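Side-chain contacts in putative (Helicobacter pylori J99, PDB 4R7K), which is of unknown function but probably belongs to the SRPBCC superfamily, whose helix-grip fold commonly encloses a pocket for hydrophobic ligands: residues 62-67 and 141-146; 110-115 and 119-124. All coordinates share one frame; numbering follows the deposited sequence.

Contact 1 of 2, residues 62-67 and 141-146; sequences QHLRDA and WLVEKL
Leu64 lays its two methyl groups across the indole of Trp141, a small but fully buried example of how a branched aliphatic side chain seats a helix on a sheet. CD1 stands over the six-membered ring, 3.6 Å from its centroid and only 4° off the ring normal. This is a CH-pi contact over the face, with the methyl nearly equidistant from the ring's carbons. The second methyl is shifted toward the ring junction and the root of the side chain, where Leu64 CD2 lies 3.7 Å from Trp141 CE3 and 4.0 Å from Trp141 CB.

With CG anti to the backbone N (chi1 173°), the leucine extends from the helix and the indole from the strand, and together they fill the 9.3 Å between Leu64 CA and Trp141 CA. The backbones stay well apart, and the segments meet through side chains without a hydrogen bond between them. On the strand, CG of Trp141 lies beside its own backbone N, and chi2 of 79° turns the ring so that a face meets Leu64.

Packing of a helix against an antiparallel sheet in this way is consistent with the helix-grip architecture of the SRPBCC superfamily; here helix 57-65 meets strand 136-146. Two residues farther along that strand, on the same face, Val143 adds a looser touch, its CG2 lying 4.1 Å from Leu64 CD2. Phe57 and Val60 of the same helix also reach Val143, while Leu119 and Leu121 on the adjoining strand pack against Leu64. The carbonyl O of Leu64 accepts a hydrogen bond from the indole NE1 of Trp70.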
loop_
_atom_site.group_PDB
_atom_site.type_symbol
_atom_site.label_atom_id
_atom_site.label_comp_id
_atom_site.label_asym_id
_atom_site.label_seq_id
_atom_site.Cartn_x
_atom_site.Cartn_y
_atom_site.Cartn_z
ATOM N N GLN A 62 -1.907 -24.835 -12.849
ATOM C CA GLN A 62 -1.535 -25.761 -11.835
ATOM C C GLN A 62 -1.329 -25.079 -10.511
ATOM O O GLN A 62 -1.792 -25.568 -9.482
ATOM C CB GLN A 62 -0.245 -26.435 -12.248
ATOM C CG GLN A 62 0.243 -27.406 -11.222
ATOM C CD GLN A 62 1.579 -27.970 -11.578
ATOM O OE1 GLN A 62 2.199 -27.572 -12.577
ATOM N NE2 GLN A 62 2.050 -28.891 -10.753
ATOM N N HIS A 63 -0.632 -23.948 -10.518
ATOM C CA HIS A 63 -0.329 -23.271 -9.256
ATOM C C HIS A 63 -1.489 -22.499 -8.662
ATOM O O HIS A 63 -1.450 -22.133 -7.479
ATOM C CB HIS A 63 0.887 -22.378 -9.373
ATOM C CG HIS A 63 2.151 -23.122 -9.622
ATOM N ND1 HIS A 63 3.165 -22.622 -10.402
ATOM C CD2 HIS A 63 2.566 -24.338 -9.193
ATOM C CE1 HIS A 63 4.154 -23.493 -10.443
ATOM N NE2 HIS A 63 3.810 -24.548 -9.726
ATOM N N LEU A 64 -2.509 -22.264 -9.464
ATOM C CA LEU A 64 -3.729 -21.630 -8.969
ATOM C C LEU A 64 -4.692 -22.709 -8.482
ATOM O O LEU A 64 -5.236 -22.592 -7.385
ATOM C CB LEU A 64 -4.408 -20.808 -10.060
ATOM C CG LEU A 64 -5.770 -20.256 -9.667
ATOM C CD1 LEU A 64 -5.633 -19.327 -8.469
ATOM C CD2 LEU A 64 -6.388 -19.510 -10.833
ATOM N N ARG A 65 -4.936 -23.729 -9.305
ATOM C CA ARG A 65 -5.823 -24.838 -8.914
ATOM C C ARG A 65 -5.322 -25.694 -7.743
ATOM O O ARG A 65 -6.124 -26.206 -6.953
ATOM C CB ARG A 65 -6.032 -25.817 -10.070
ATOM C CG ARG A 65 -6.871 -25.327 -11.217
ATOM C CD ARG A 65 -7.073 -26.523 -12.153
ATOM N NE ARG A 65 -7.947 -27.544 -11.548
ATOM C CZ ARG A 65 -8.167 -28.764 -12.046
ATOM N NH1 ARG A 65 -7.538 -29.180 -13.147
ATOM N NH2 ARG A 65 -9.017 -29.578 -11.421
ATOM N N ASP A 66 -4.026 -25.947 -7.676
ATOM C CA ASP A 66 -3.526 -26.757 -6.568
ATOM C C ASP A 66 -3.215 -25.815 -5.413
ATOM O O ASP A 66 -2.140 -25.231 -5.307
ATOM C CB ASP A 66 -2.345 -27.614 -6.971
ATOM C CG ASP A 66 -1.865 -28.511 -5.839
ATOM O OD1 ASP A 66 -2.214 -28.302 -4.663
ATOM O OD2 ASP A 66 -1.100 -29.400 -6.130
ATOM N N ALA A 67 -4.198 -25.686 -4.539
ATOM C CA ALA A 67 -4.129 -24.768 -3.422
ATOM C C ALA A 67 -2.987 -25.019 -2.455
ATOM O O ALA A 67 -2.716 -24.169 -1.626
ATOM C CB ALA A 67 -5.466 -24.750 -2.686
ATOM N N TRP A 141 -11.761 -16.050 -11.281
ATOM C CA TRP A 141 -10.498 -16.006 -11.945
ATOM C C TRP A 141 -10.672 -16.377 -13.389
ATOM O O TRP A 141 -11.483 -17.279 -13.739
ATOM C CB TRP A 141 -9.523 -17.031 -11.324
ATOM C CG TRP A 141 -9.138 -16.848 -9.893
ATOM C CD1 TRP A 141 -9.887 -17.181 -8.796
ATOM C CD2 TRP A 141 -7.884 -16.362 -9.389
ATOM N NE1 TRP A 141 -9.174 -16.915 -7.644
ATOM C CE2 TRP A 141 -7.947 -16.413 -7.981
ATOM C CE3 TRP A 141 -6.698 -15.907 -9.995
ATOM C CZ2 TRP A 141 -6.900 -15.977 -7.173
ATOM C CZ3 TRP A 141 -5.661 -15.454 -9.183
ATOM C CH2 TRP A 141 -5.755 -15.523 -7.796
ATOM N N LEU A 142 -9.867 -15.732 -14.228
ATOM C CA LEU A 142 -9.806 -16.028 -15.644
ATOM C C LEU A 142 -8.351 -15.986 -16.056
ATOM O O LEU A 142 -7.708 -14.927 -15.987
ATOM C CB LEU A 142 -10.624 -15.016 -16.445
ATOM C CG LEU A 142 -10.961 -15.432 -17.890
ATOM C CD1 LEU A 142 -12.125 -14.571 -18.394
ATOM C CD2 LEU A 142 -9.726 -15.271 -18.762
ATOM N N VAL A 143 -7.830 -17.147 -16.453
ATOM C CA VAL A 143 -6.443 -17.289 -16.905
ATOM C C VAL A 143 -6.525 -17.660 -18.385
ATOM O O VAL A 143 -7.232 -18.611 -18.729
ATOM C CB VAL A 143 -5.692 -18.413 -16.141
ATOM C CG1 VAL A 143 -4.234 -18.494 -16.618
ATOM C CG2 VAL A 143 -5.685 -18.184 -14.632
ATOM N N GLU A 144 -5.830 -16.919 -19.259
ATOM C CA GLU A 144 -5.845 -17.230 -20.669
ATOM C C GLU A 144 -4.582 -16.905 -21.428
ATOM O O GLU A 144 -3.802 -15.999 -21.077
ATOM C CB GLU A 144 -7.033 -16.564 -21.388
ATOM C CG GLU A 144 -6.996 -15.060 -21.402
ATOM C CD GLU A 144 -8.168 -14.461 -22.178
ATOM O OE1 GLU A 144 -8.727 -15.172 -23.055
ATOM O OE2 GLU A 144 -8.519 -13.277 -21.927
ATOM N N LYS A 145 -4.373 -17.695 -22.468
ATOM C CA LYS A 145 -3.287 -17.490 -23.405
ATOM C C LYS A 145 -3.650 -16.349 -24.362
ATOM O O LYS A 145 -4.784 -16.304 -24.883
ATOM C CB LYS A 145 -3.130 -18.730 -24.262
ATOM C CG LYS A 145 -2.697 -19.989 -23.564
ATOM C CD LYS A 145 -2.505 -21.062 -24.651
ATOM C CE LYS A 145 -1.923 -22.348 -24.142
ATOM N NZ LYS A 145 -0.504 -22.149 -23.766
ATOM N N LEU A 146 -2.717 -15.434 -24.586
ATOM C CA LEU A 146 -2.918 -14.315 -25.500
ATOM C C LEU A 146 -1.874 -14.445 -26.593
ATOM O O LEU A 146 -0.890 -15.165 -26.425
ATOM C CB LEU A 146 -2.758 -12.951 -24.810
ATOM C CG LEU A 146 -3.694 -12.587 -23.653
ATOM C CD1 LEU A 146 -3.462 -11.155 -23.281
ATOM C CD2 LEU A 146 -5.137 -12.833 -24.054
#

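Contact 2 of 2, residues 110-115 and 119-124; sequences EEFELK and LRLAWR
Glu110 and Glu111 both direct their backbone N-H groups at the carbonyl of Ala122, making a classic beta bulge in an otherwise regular antiparallel hairpin. The bonds to Ala122 O measure 2.8 Å from Glu110 N and 3.2 Å from Glu111 N, and both donors approach the same face of the carbonyl plane. Beyond the bulge, reciprocal backbone bonds join the hydrogen-bonded pair Glu113 and Arg120, while Ala122 N donates to Glu111 O.

The non-hydrogen-bonded pairs Phe112-Leu121 and Leu114-Leu119 put apolar groups on one face of the sheet. Leu121 CD1 meets the edge of the Phe112 ring, 4.0 Å from CD1 of the phenylalanine, and Leu119 CD1 approaches Phe112 CE1 obliquely at 3.9 Å. Val61 of helix 57-65 covers Leu114 and Leu119.

Charged groups occupy the opposite face and the bulged end. A bend at chi3 (56°) turns the Arg124 head back, and Arg124 NE forms a salt bridge with Glu110 OE2 at 3.1 Å. The oxygen lies in the guanidinium plane, yet it is met from above its own carboxylate plane. Water 1 links Glu110 OE2 to Arg124 NH1, and Glu136 OE2 forms a second salt bridge, to Arg124 NH2. Water 2 similarly joins Glu111 OE2 to Arg120 NH1, so this pair interacts through solvent; the Glu111 carboxylate lies across the Arg120 stem, with CD 3.8 Å from CB of the arginine. Arg120 NH1 also bonds to Ala30 O, and Glu113 OE2 forms a salt bridge with Arg32.

The strands are thus fastened by main-chain bonds, with an apolar face turned to helix 57-65 and a charged face whose carboxylates probably help offset the arginine charges.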
loop_
_atom_site.group_PDB
_atom_site.type_symbol
_atom_site.label_atom_id
_atom_site.label_comp_id
_atom_site.label_asym_id
_atom_site.label_seq_id
_atom_site.Cartn_x
_atom_site.Cartn_y
_atom_site.Cartn_z
ATOM N N GLU A 110 -17.732 -22.837 -7.405
ATOM C CA GLU A 110 -18.997 -22.726 -8.114
ATOM C C GLU A 110 -18.829 -22.697 -9.646
ATOM O O GLU A 110 -19.803 -22.797 -10.397
ATOM C CB GLU A 110 -19.800 -21.507 -7.606
ATOM C CG GLU A 110 -20.327 -21.686 -6.167
ATOM C CD GLU A 110 -21.479 -20.772 -5.794
ATOM O OE1 GLU A 110 -21.723 -19.749 -6.477
ATOM O OE2 GLU A 110 -22.175 -21.078 -4.812
ATOM N N GLU A 111 -17.595 -22.576 -10.109
ATOM C CA GLU A 111 -17.331 -22.544 -11.541
ATOM C C GLU A 111 -15.989 -23.119 -11.822
ATOM O O GLU A 111 -14.998 -22.719 -11.211
ATOM C CB GLU A 111 -17.361 -21.109 -12.090
ATOM C CG GLU A 111 -17.013 -21.028 -13.569
ATOM C CD GLU A 111 -16.765 -19.611 -14.026
ATOM O OE1 GLU A 111 -15.967 -18.940 -13.319
ATOM O OE2 GLU A 111 -17.326 -19.201 -15.086
ATOM N N PHE A 112 -15.945 -24.065 -12.747
ATOM C CA PHE A 112 -14.687 -24.640 -13.167
ATOM C C PHE A 112 -14.801 -25.103 -14.617
ATOM O O PHE A 112 -15.537 -26.058 -14.929
ATOM C CB PHE A 112 -14.249 -25.826 -12.295
ATOM C CG PHE A 112 -12.987 -26.462 -12.793
ATOM C CD1 PHE A 112 -11.775 -25.870 -12.549
ATOM C CD2 PHE A 112 -13.027 -27.603 -13.565
ATOM C CE1 PHE A 112 -10.613 -26.397 -13.050
ATOM C CE2 PHE A 112 -11.860 -28.152 -14.065
ATOM C CZ PHE A 112 -10.656 -27.534 -13.817
ATOM N N GLU A 113 -14.088 -24.430 -15.499
ATOM C CA GLU A 113 -14.078 -24.785 -16.903
ATOM C C GLU A 113 -12.661 -24.579 -17.411
ATOM O O GLU A 113 -12.165 -23.449 -17.483
ATOM C CB GLU A 113 -15.061 -23.921 -17.673
ATOM C CG GLU A 113 -15.168 -24.322 -19.140
ATOM C CD GLU A 113 -16.281 -23.591 -19.888
ATOM O OE1 GLU A 113 -16.833 -24.172 -20.855
ATOM O OE2 GLU A 113 -16.622 -22.455 -19.504
ATOM N N LEU A 114 -11.990 -25.679 -17.738
ATOM C CA LEU A 114 -10.611 -25.623 -18.191
ATOM C C LEU A 114 -10.522 -26.122 -19.611
ATOM O O LEU A 114 -10.856 -27.269 -19.885
ATOM C CB LEU A 114 -9.721 -26.469 -17.281
ATOM C CG LEU A 114 -8.241 -26.605 -17.701
ATOM C CD1 LEU A 114 -7.541 -25.249 -17.788
ATOM C CD2 LEU A 114 -7.497 -27.531 -16.744
ATOM N N LYS A 115 -10.068 -25.246 -20.498
ATOM C CA LYS A 115 -9.874 -25.552 -21.914
ATOM C C LYS A 115 -8.380 -25.414 -22.218
ATOM O O LYS A 115 -7.596 -24.967 -21.355
ATOM C CB LYS A 115 -10.725 -24.621 -22.790
ATOM C CG LYS A 115 -12.201 -24.676 -22.411
ATOM C CD LYS A 115 -13.141 -24.300 -23.547
ATOM C CE LYS A 115 -13.106 -22.823 -23.872
ATOM N NZ LYS A 115 -13.843 -22.579 -25.146
ATOM N N LEU A 119 -8.894 -20.809 -18.641
ATOM C CA LEU A 119 -9.430 -21.344 -17.425
ATOM C C LEU A 119 -10.382 -20.329 -16.838
ATOM O O LEU A 119 -10.053 -19.154 -16.710
ATOM C CB LEU A 119 -8.329 -21.585 -16.370
ATOM C CG LEU A 119 -8.853 -21.880 -14.951
ATOM C CD1 LEU A 119 -9.583 -23.199 -14.943
ATOM C CD2 LEU A 119 -7.734 -21.911 -13.902
ATOM N N ARG A 120 -11.544 -20.802 -16.439
ATOM C CA ARG A 120 -12.486 -20.042 -15.647
ATOM C C ARG A 120 -12.692 -20.790 -14.341
ATOM O O ARG A 120 -13.108 -21.963 -14.320
ATOM C CB ARG A 120 -13.794 -19.879 -16.383
ATOM C CG ARG A 120 -13.675 -18.953 -17.589
ATOM C CD ARG A 120 -14.922 -19.096 -18.472
ATOM N NE ARG A 120 -14.892 -18.216 -19.635
ATOM C CZ ARG A 120 -15.264 -16.947 -19.607
ATOM N NH1 ARG A 120 -15.639 -16.387 -18.472
ATOM N NH2 ARG A 120 -15.219 -16.228 -20.700
ATOM N N LEU A 121 -12.413 -20.115 -13.242
ATOM C CA LEU A 121 -12.504 -20.739 -11.936
ATOM C C LEU A 121 -13.071 -19.731 -10.949
ATOM O O LEU A 121 -12.694 -18.574 -10.966
ATOM C CB LEU A 121 -11.109 -21.163 -11.462
ATOM C CG LEU A 121 -10.972 -21.614 -9.992
ATOM C CD1 LEU A 121 -11.647 -22.958 -9.840
ATOM C CD2 LEU A 121 -9.494 -21.754 -9.652
ATOM N N ALA A 122 -14.049 -20.146 -10.154
ATOM C CA ALA A 122 -14.585 -19.246 -9.142
ATOM C C ALA A 122 -15.086 -20.008 -7.936
ATOM O O ALA A 122 -15.544 -21.149 -8.063
ATOM C CB ALA A 122 -15.710 -18.386 -9.719
ATOM N N TRP A 123 -14.972 -19.384 -6.767
ATOM C CA TRP A 123 -15.528 -19.922 -5.541
ATOM C C TRP A 123 -16.303 -18.874 -4.762
ATOM O O TRP A 123 -15.994 -17.643 -4.816
ATOM C CB TRP A 123 -14.460 -20.511 -4.644
ATOM C CG TRP A 123 -13.388 -19.564 -4.156
ATOM C CD1 TRP A 123 -13.482 -18.681 -3.122
ATOM C CD2 TRP A 123 -12.044 -19.488 -4.627
ATOM N NE1 TRP A 123 -12.305 -18.030 -2.956
ATOM C CE2 TRP A 123 -11.389 -18.524 -3.853
ATOM C CE3 TRP A 123 -11.333 -20.147 -5.641
ATOM C CZ2 TRP A 123 -10.060 -18.145 -4.088
ATOM C CZ3 TRP A 123 -10.008 -19.791 -5.862
ATOM C CH2 TRP A 123 -9.380 -18.815 -5.076
ATOM N N ARG A 124 -17.313 -19.362 -4.043
ATOM C CA ARG A 124 -18.066 -18.556 -3.115
ATOM C C ARG A 124 -17.366 -18.772 -1.792
ATOM O O ARG A 124 -16.960 -19.897 -1.464
ATOM C CB ARG A 124 -19.531 -18.974 -3.066
ATOM C CG ARG A 124 -20.401 -18.071 -2.182
ATOM C CD ARG A 124 -21.876 -18.414 -2.307
ATOM N NE ARG A 124 -22.121 -19.816 -2.001
ATOM C CZ ARG A 124 -22.400 -20.300 -0.791
ATOM N NH1 ARG A 124 -22.590 -21.605 -0.632
ATOM N NH2 ARG A 124 -22.477 -19.498 0.261
HETATM O O HOH W 1 -21.743 -23.097 -2.856
HETATM O O HOH W 2 -16.242 -16.918 -15.732
#

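The two contacts lie about 9 Å apart, centre to centre, and both reach one antiparallel sheet, contact 2 with both strands and contact 1 with strand 136-146 only. Along the chain, contact 2 is nested within the span closed by contact 1: helix 57-65 comes first, the hairpin of strands 103-114 and 118-126 follows, and strand 136-146 comes last. Strands 118-126 and 136-146 are neighbours, and probable backbone hydrogen bonds, Trp141 N to Leu121 O and Leu119 N to Val143 O, join the contacts directly. In contact 1 the helix packs over the apolar face that contact 2 helps build; Leu64 also touches Leu119 and Leu121, so helix and hairpin meet in shared apolar packing.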